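Long-range contact in similar to yteR (Bacilus subtilis) (Clostridium acetobutylicum, PDB 4WU0), which probably hydrolyses unsaturated rhamnogalacturonan fragments derived from pectin, as a glycoside hydrolase of family 105: residues 127-140 against 151-163. Sequence-based numbering, arbitrary orientation.
Sequences IWLDGLYMGATFYA and EFDDITHQFIITE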
loop_
_atom_site.group_PDB
_atom_site.type_symbol
_atom_site.label_atom_id
_atom_site.label_comp_id
_atom_site.label_asym_id
_atom_site.label_seq_id
_atom_site.Cartn_x
_atom_site.Cartn_y
_atom_site.Cartn_z
ATOM N N ILE A 127 10.764 8.708 -8.130
ATOM C CA ILE A 127 10.077 8.377 -6.897
ATOM C C ILE A 127 8.609 8.194 -7.252
ATOM O O ILE A 127 7.979 9.123 -7.741
ATOM C CB ILE A 127 10.174 9.490 -5.848
ATOM C CG1 ILE A 127 11.645 9.772 -5.509
ATOM C CG2 ILE A 127 9.386 9.092 -4.589
ATOM C CD1 ILE A 127 11.859 11.027 -4.679
ATOM N N TRP A 128 8.061 7.006 -7.022
ATOM C CA TRP A 128 6.616 6.785 -7.145
ATOM C C TRP A 128 6.036 6.566 -5.753
ATOM O O TRP A 128 6.678 5.929 -4.896
ATOM C CB TRP A 128 6.276 5.545 -7.968
ATOM C CG TRP A 128 6.842 5.415 -9.362
ATOM C CD1 TRP A 128 7.891 6.095 -9.928
ATOM C CD2 TRP A 128 6.386 4.486 -10.351
ATOM N NE1 TRP A 128 8.097 5.642 -11.219
ATOM C CE2 TRP A 128 7.190 4.653 -11.496
ATOM C CE3 TRP A 128 5.373 3.525 -10.375
ATOM C CZ2 TRP A 128 7.008 3.897 -12.652
ATOM C CZ3 TRP A 128 5.192 2.786 -11.517
ATOM C CH2 TRP A 128 6.004 2.966 -12.642
ATOM N N LEU A 129 4.840 7.096 -5.511
ATOM C CA LEU A 129 4.241 6.982 -4.178
ATOM C C LEU A 129 4.164 5.521 -3.739
ATOM O O LEU A 129 4.371 5.222 -2.548
ATOM C CB LEU A 129 2.835 7.596 -4.139
ATOM C CG LEU A 129 2.718 9.117 -4.256
ATOM C CD1 LEU A 129 1.297 9.566 -4.157
ATOM C CD2 LEU A 129 3.575 9.789 -3.189
ATOM N N ASP A 130 3.827 4.622 -4.670
ATOM C CA ASP A 130 3.719 3.201 -4.363
ATOM C C ASP A 130 4.922 2.714 -3.559
ATOM O O ASP A 130 4.769 1.911 -2.645
ATOM C CB ASP A 130 3.642 2.308 -5.634
ATOM C CG ASP A 130 2.679 2.799 -6.697
ATOM O OD1 ASP A 130 2.626 3.996 -6.971
ATOM O OD2 ASP A 130 1.979 1.947 -7.297
ATOM N N GLY A 131 6.128 3.157 -3.932
ATOM C CA GLY A 131 7.355 2.670 -3.336
ATOM C C GLY A 131 7.538 2.965 -1.866
ATOM O O GLY A 131 8.255 2.254 -1.172
ATOM N N LEU A 132 6.929 4.049 -1.387
ATOM C CA LEU A 132 7.015 4.375 0.021
ATOM C C LEU A 132 6.379 3.300 0.873
ATOM O O LEU A 132 6.809 3.069 1.995
ATOM C CB LEU A 132 6.369 5.735 0.308
ATOM C CG LEU A 132 7.279 6.939 0.055
ATOM C CD1 LEU A 132 8.420 6.964 1.057
ATOM C CD2 LEU A 132 7.804 6.965 -1.377
ATOM N N TYR A 133 5.355 2.639 0.347
ATOM C CA TYR A 133 4.697 1.555 1.069
ATOM C C TYR A 133 5.519 0.280 0.958
ATOM O O TYR A 133 5.675 -0.441 1.945
ATOM C CB TYR A 133 3.304 1.284 0.500
ATOM C CG TYR A 133 2.545 0.236 1.272
ATOM C CD1 TYR A 133 2.017 0.519 2.515
ATOM C CD2 TYR A 133 2.375 -1.042 0.771
ATOM C CE1 TYR A 133 1.330 -0.430 3.206
ATOM C CE2 TYR A 133 1.683 -2.000 1.461
ATOM C CZ TYR A 133 1.150 -1.694 2.674
ATOM O OH TYR A 133 0.429 -2.651 3.372
ATOM N N MET A 134 6.052 0.000 -0.235
ATOM C CA MET A 134 6.763 -1.266 -0.457
ATOM C C MET A 134 8.114 -1.318 0.241
ATOM O O MET A 134 8.563 -2.385 0.688
ATOM C CB MET A 134 7.010 -1.509 -1.944
ATOM C CG MET A 134 5.821 -1.234 -2.846
ATOM S SD MET A 134 4.384 -2.192 -2.414
ATOM C CE MET A 134 3.180 -1.414 -3.515
ATOM N N GLY A 135 8.792 -0.179 0.248
ATOM C CA GLY A 135 10.203 -0.104 0.598
ATOM C C GLY A 135 10.429 0.509 1.957
ATOM O O GLY A 135 10.717 -0.197 2.893
ATOM N N ALA A 136 10.276 1.825 2.045
ATOM C CA ALA A 136 10.481 2.528 3.304
ATOM C C ALA A 136 9.679 1.927 4.449
ATOM O O ALA A 136 10.198 1.788 5.558
ATOM C CB ALA A 136 10.138 3.987 3.142
ATOM N N THR A 137 8.423 1.559 4.195
ATOM C CA THR A 137 7.578 0.986 5.240
ATOM C C THR A 137 8.039 -0.415 5.675
ATOM O O THR A 137 7.994 -0.749 6.861
ATOM C CB THR A 137 6.073 0.988 4.832
ATOM O OG1 THR A 137 5.683 2.330 4.526
ATOM C CG2 THR A 137 5.166 0.459 5.916
ATOM N N PHE A 138 8.442 -1.247 4.729
ATOM C CA PHE A 138 9.013 -2.531 5.088
ATOM C C PHE A 138 10.278 -2.315 5.915
ATOM O O PHE A 138 10.493 -2.981 6.937
ATOM C CB PHE A 138 9.384 -3.351 3.861
ATOM C CG PHE A 138 10.426 -4.405 4.149
ATOM C CD1 PHE A 138 10.115 -5.501 4.931
ATOM C CD2 PHE A 138 11.729 -4.279 3.690
ATOM C CE1 PHE A 138 11.092 -6.478 5.225
ATOM C CE2 PHE A 138 12.689 -5.247 3.973
ATOM C CZ PHE A 138 12.359 -6.348 4.737
ATOM N N TYR A 139 11.112 -1.379 5.463
ATOM C CA TYR A 139 12.374 -1.093 6.136
ATOM C C TYR A 139 12.089 -0.676 7.589
ATOM O O TYR A 139 12.753 -1.122 8.512
ATOM C CB TYR A 139 13.146 -0.015 5.345
ATOM C CG TYR A 139 14.556 0.270 5.779
ATOM C CD1 TYR A 139 15.248 -0.584 6.628
ATOM C CD2 TYR A 139 15.222 1.389 5.293
ATOM C CE1 TYR A 139 16.529 -0.300 7.011
ATOM C CE2 TYR A 139 16.502 1.671 5.672
ATOM C CZ TYR A 139 17.153 0.829 6.528
ATOM O OH TYR A 139 18.448 1.131 6.907
ATOM N N ALA A 140 11.057 0.135 7.805
ATOM C CA ALA A 140 10.685 0.520 9.164
ATOM C C ALA A 140 10.294 -0.672 10.026
ATOM O O ALA A 140 10.707 -0.782 11.180
ATOM C CB ALA A 140 9.545 1.551 9.136
ATOM N N GLU A 151 18.488 4.017 11.985
ATOM C CA GLU A 151 18.045 3.816 10.607
ATOM C C GLU A 151 16.684 4.416 10.356
ATOM O O GLU A 151 16.311 4.682 9.212
ATOM C CB GLU A 151 18.029 2.331 10.261
ATOM C CG GLU A 151 19.419 1.734 10.251
ATOM C CD GLU A 151 19.422 0.235 10.040
ATOM O OE1 GLU A 151 19.239 -0.201 8.894
ATOM O OE2 GLU A 151 19.642 -0.514 11.016
ATOM N N PHE A 152 15.913 4.632 11.407
ATOM C CA PHE A 152 14.619 5.291 11.210
ATOM C C PHE A 152 14.776 6.694 10.595
ATOM O O PHE A 152 13.858 7.176 9.920
ATOM C CB PHE A 152 13.841 5.393 12.528
ATOM C CG PHE A 152 13.241 4.095 13.000
ATOM C CD1 PHE A 152 12.361 3.388 12.208
ATOM C CD2 PHE A 152 13.504 3.616 14.281
ATOM C CE1 PHE A 152 11.788 2.203 12.653
ATOM C CE2 PHE A 152 12.922 2.430 14.728
ATOM C CZ PHE A 152 12.063 1.731 13.902
ATOM N N ASP A 153 15.902 7.359 10.838
ATOM C CA ASP A 153 16.126 8.705 10.301
ATOM C C ASP A 153 16.109 8.694 8.776
ATOM O O ASP A 153 15.655 9.641 8.146
ATOM C CB ASP A 153 17.502 9.256 10.729
ATOM C CG ASP A 153 17.611 9.578 12.215
ATOM O OD1 ASP A 153 16.683 9.301 13.005
ATOM O OD2 ASP A 153 18.684 10.106 12.600
ATOM N N ASP A 154 16.651 7.626 8.202
ATOM C CA ASP A 154 16.695 7.429 6.754
ATOM C C ASP A 154 15.270 7.306 6.244
ATOM O O ASP A 154 14.861 8.022 5.329
ATOM C CB ASP A 154 17.511 6.161 6.472
ATOM C CG ASP A 154 17.614 5.809 4.995
ATOM O OD1 ASP A 154 17.002 6.472 4.128
ATOM O OD2 ASP A 154 18.319 4.824 4.715
ATOM N N ILE A 155 14.512 6.417 6.874
ATOM C CA ILE A 155 13.135 6.154 6.504
ATOM C C ILE A 155 12.280 7.414 6.575
ATOM O O ILE A 155 11.553 7.735 5.619
ATOM C CB ILE A 155 12.567 5.053 7.408
ATOM C CG1 ILE A 155 13.252 3.723 7.065
ATOM C CG2 ILE A 155 11.037 4.939 7.294
ATOM C CD1 ILE A 155 13.340 2.765 8.233
ATOM N N THR A 156 12.339 8.135 7.685
ATOM C CA THR A 156 11.489 9.313 7.810
ATOM C C THR A 156 11.871 10.384 6.789
ATOM O O THR A 156 11.013 11.046 6.220
ATOM C CB THR A 156 11.488 9.893 9.238
ATOM O OG1 THR A 156 12.814 10.220 9.654
ATOM C CG2 THR A 156 10.903 8.882 10.202
ATOM N N HIS A 157 13.163 10.557 6.559
ATOM C CA HIS A 157 13.637 11.505 5.543
ATOM C C HIS A 157 13.026 11.183 4.179
ATOM O O HIS A 157 12.653 12.090 3.413
ATOM C CB HIS A 157 15.162 11.429 5.467
ATOM C CG HIS A 157 15.775 12.347 4.457
ATOM N ND1 HIS A 157 15.894 13.707 4.653
ATOM C CD2 HIS A 157 16.313 12.094 3.240
ATOM C CE1 HIS A 157 16.493 14.250 3.609
ATOM N NE2 HIS A 157 16.752 13.293 2.735
ATOM N N GLN A 158 12.881 9.900 3.865
ATOM C CA GLN A 158 12.292 9.534 2.576
ATOM C C GLN A 158 10.836 9.971 2.466
ATOM O O GLN A 158 10.410 10.465 1.425
ATOM C CB GLN A 158 12.429 8.045 2.322
ATOM C CG GLN A 158 13.902 7.652 2.265
ATOM C CD GLN A 158 14.152 6.423 1.459
ATOM O OE1 GLN A 158 13.595 6.252 0.367
ATOM N NE2 GLN A 158 14.999 5.541 1.991
ATOM N N PHE A 159 10.072 9.826 3.542
ATOM C CA PHE A 159 8.704 10.332 3.547
ATOM C C PHE A 159 8.634 11.836 3.392
ATOM O O PHE A 159 7.769 12.348 2.682
ATOM C CB PHE A 159 7.976 9.944 4.839
ATOM C CG PHE A 159 7.481 8.533 4.832
ATOM C CD1 PHE A 159 6.251 8.236 4.301
ATOM C CD2 PHE A 159 8.270 7.501 5.310
ATOM C CE1 PHE A 159 5.785 6.937 4.265
ATOM C CE2 PHE A 159 7.820 6.192 5.281
ATOM C CZ PHE A 159 6.576 5.907 4.759
ATOM N N ILE A 160 9.529 12.545 4.082
ATOM C CA ILE A 160 9.516 14.002 4.074
ATOM C C ILE A 160 9.891 14.569 2.701
ATOM O O ILE A 160 9.272 15.502 2.222
ATOM C CB ILE A 160 10.442 14.536 5.173
ATOM C CG1 ILE A 160 9.806 14.265 6.535
ATOM C CG2 ILE A 160 10.710 16.026 5.013
ATOM C CD1 ILE A 160 10.746 14.400 7.731
ATOM N N ILE A 161 10.910 13.998 2.090
ATOM C CA ILE A 161 11.350 14.438 0.768
ATOM C C ILE A 161 10.283 14.099 -0.274
ATOM O O ILE A 161 10.060 14.862 -1.207
ATOM C CB ILE A 161 12.693 13.795 0.397
ATOM C CG1 ILE A 161 13.804 14.291 1.318
ATOM C CG2 ILE A 161 13.061 14.067 -1.071
ATOM C CD1 ILE A 161 14.043 15.774 1.290
ATOM N N THR A 162 9.645 12.946 -0.125
ATOM C CA THR A 162 8.599 12.574 -1.065
ATOM C C THR A 162 7.462 13.590 -1.013
ATOM O O THR A 162 6.972 14.038 -2.039
ATOM C CB THR A 162 8.105 11.148 -0.799
ATOM O OG1 THR A 162 9.187 10.246 -1.043
ATOM C CG2 THR A 162 6.927 10.785 -1.684
ATOM N N GLU A 163 7.033 13.975 0.179
ATOM C CA GLU A 163 5.984 14.966 0.256
ATOM C C GLU A 163 6.443 16.312 -0.327
ATOM O O GLU A 163 5.679 16.966 -1.032
ATOM C CB GLU A 163 5.513 15.139 1.700
ATOM C CG GLU A 163 4.300 16.024 1.841
ATOM C CD GLU A 163 4.609 17.440 2.309
ATOM O OE1 GLU A 163 5.785 17.872 2.270
ATOM O OE2 GLU A 163 3.652 18.134 2.708
HETATM O O HOH W 1 19.861 3.404 6.393
#
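Leu132 and Tyr139 of one helix meet Phe159 and Ile155 of the next in a nearly antiparallel helical hairpin within the (alpha/alpha)6 barrel expected of this glycoside hydrolase family. The axes run at 155° to each other, and backbones come nearest where Ala136 faces Ile155, consistent with the small side chain of Ala136.

Two CH-pi contacts dominate the apolar packing. Leu132 CD1 stands over the centre of the Phe159 ring, 4.0 Å from its centroid, while Ala136 CB touches CE2 of that ring at 3.8 Å. Ile155 CD1 covers one face of Tyr139 off-centre, toward the rim, and also packs against the backbone of Ala140. Toward the strand end, Thr162 OG1 and CG2 fit among Ile127, Leu129 and Leu132.

Polar contacts gather at the opposite end. With CG anti to the backbone N (chi1 -172°), Tyr139 reaches across the start of the partner segment, its ring edge toward Glu151, to give a short hydrogen bond, 2.5 Å from OH to Glu151 OE1, using the anti lone pair of that oxygen. Arg103 pairs with the same carboxylate and Arg111 with Asp154, which probably favours both acids being ionised. One water donates to Tyr139 OH and Asp154 OD2.

Within helix 129-140, a pi-type turn at 132-136 leaves Leu132 O accepting from Thr137 N and, from the opposite face of the carbonyl plane, from Thr137 OG1 at 2.9 Å.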